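Local coordinates for iron-binding zinc finger CDGSH type domain-containing protein (Magnetospirillum magneticum, PDB 3TBN) that binds two [2Fe-2S] clusters, one in each of its two CDGSH-type iron-sulfur motifs, at residues V13-K17 against A18-V22. Residues are numbered along the deposited sequence; the frame is centred on the assembly and turned at random.
Sequences VIAQK and APYPV. With FES (Fe2/s2 (inorganic) cluster), chain C.
Gln-16 lays its terminal amide flat against the ring of Tyr-20, four residues further on, the two planes only 7° apart. NE2 of Gln-16 sits 3.5 Å above the ring plane, over its centre, while Gln-16 CD lies 3.4 Å from Tyr-20 CZ, and the tyrosine's broad ring gives the amide a face to lie on. A glutamine suits this place because the same amide can stack and donate: its NE2 reaches Ala-18 O at 3.1 Å, with the acceptor close to the amide plane, though the donor stands above the carbonyl plane. CG of Gln-16 lies between the backbone N and the carbonyl carbon (chi1 59°), and from there the extended chain brings the amide over the ring. The backbone makes an inverse gamma turn centred on Lys-17, closed by a weak hydrogen bond from Ala-18 N to Gln-16 O. This turn leads into strand 20-24 and carries Ala-18 and Pro-19 past a cluster of the CDGSH fold, Ala-18 C being 3.5 Å from the inorganic sulfur S1. Here the backbone borders the pocket, which Cys-80 helps to form, while the methyl of Ala-18 is turned away from the cluster. A leucine in place of Gln-16 would probably leave Ala-18 O without its side-chain donor and the Tyr-20 ring without its flat amide cover. At the ring's edge the methyl of Ala-15 approaches Tyr-20 OH at 3.6 Å.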
# COMPACT_ATOMS: atom_id res chain seq x y z
N VAL A 13 0.34 4.24 8.23
CA VAL A 13 -0.85 3.82 8.94
C VAL A 13 -1.60 2.80 8.10
O VAL A 13 -1.47 2.76 6.87
CB VAL A 13 -1.79 5.00 9.29
CG1 VAL A 13 -1.11 5.95 10.26
CG2 VAL A 13 -2.24 5.72 8.03
N ILE A 14 -2.35 1.95 8.78
CA ILE A 14 -3.25 1.03 8.13
C ILE A 14 -4.34 1.83 7.41
O ILE A 14 -4.93 2.73 8.00
CB ILE A 14 -3.92 0.12 9.18
CG1 ILE A 14 -2.87 -0.76 9.86
CG2 ILE A 14 -5.01 -0.72 8.56
CD1 ILE A 14 -3.38 -1.44 11.12
N ALA A 15 -4.60 1.51 6.15
CA ALA A 15 -5.81 1.99 5.50
C ALA A 15 -6.95 1.04 5.87
O ALA A 15 -7.96 1.46 6.43
CB ALA A 15 -5.64 2.10 4.00
N GLN A 16 -6.77 -0.24 5.59
CA GLN A 16 -7.65 -1.29 6.10
C GLN A 16 -6.83 -2.56 6.22
O GLN A 16 -5.85 -2.73 5.49
CB GLN A 16 -8.85 -1.50 5.17
CG GLN A 16 -8.45 -1.89 3.77
CD GLN A 16 -9.63 -2.14 2.84
OE1 GLN A 16 -10.70 -1.54 2.98
NE2 GLN A 16 -9.43 -3.03 1.87
N LYS A 17 -7.20 -3.44 7.15
CA LYS A 17 -6.49 -4.71 7.32
C LYS A 17 -7.05 -5.75 6.36
O LYS A 17 -7.57 -6.79 6.77
CB LYS A 17 -6.56 -5.19 8.77
CG LYS A 17 -5.80 -4.29 9.72
CD LYS A 17 -5.49 -4.98 11.03
CE LYS A 17 -6.76 -5.26 11.79
NZ LYS A 17 -6.48 -5.89 13.11
N ALA A 18 -6.94 -5.44 5.07
CA ALA A 18 -7.44 -6.29 4.01
C ALA A 18 -6.97 -5.70 2.69
O ALA A 18 -6.79 -4.48 2.58
CB ALA A 18 -8.96 -6.34 4.03
N PRO A 19 -6.77 -6.55 1.68
CA PRO A 19 -6.31 -6.03 0.39
C PRO A 19 -7.37 -5.24 -0.36
O PRO A 19 -8.57 -5.34 -0.09
CB PRO A 19 -5.94 -7.31 -0.38
CG PRO A 19 -6.79 -8.37 0.23
CD PRO A 19 -6.88 -8.01 1.69
N TYR A 20 -6.90 -4.45 -1.32
CA TYR A 20 -7.74 -3.75 -2.27
C TYR A 20 -7.58 -4.42 -3.63
O TYR A 20 -6.58 -4.22 -4.32
CB TYR A 20 -7.29 -2.30 -2.40
CG TYR A 20 -7.62 -1.41 -1.23
CD1 TYR A 20 -8.85 -0.77 -1.15
CD2 TYR A 20 -6.70 -1.18 -0.21
CE1 TYR A 20 -9.15 0.06 -0.08
CE2 TYR A 20 -6.99 -0.35 0.85
CZ TYR A 20 -8.22 0.27 0.91
OH TYR A 20 -8.51 1.10 1.98
N PRO A 21 -8.57 -5.24 -4.04
CA PRO A 21 -8.49 -5.87 -5.35
C PRO A 21 -8.74 -4.83 -6.44
O PRO A 21 -9.68 -4.05 -6.33
CB PRO A 21 -9.62 -6.90 -5.33
CG PRO A 21 -10.08 -6.98 -3.90
CD PRO A 21 -9.77 -5.65 -3.30
N VAL A 22 -7.91 -4.84 -7.46
CA VAL A 22 -8.08 -3.92 -8.58
C VAL A 22 -7.76 -4.65 -9.86
O VAL A 22 -6.74 -5.31 -9.96
CB VAL A 22 -7.16 -2.69 -8.47
CG1 VAL A 22 -7.41 -1.74 -9.63
CG2 VAL A 22 -7.35 -1.97 -7.14
FE1 FES C . -2.68 -8.06 3.12
FE2 FES C . -1.39 -5.74 3.72
S1 FES C . -3.53 -5.99 3.16
S2 FES C . -0.53 -7.78 3.62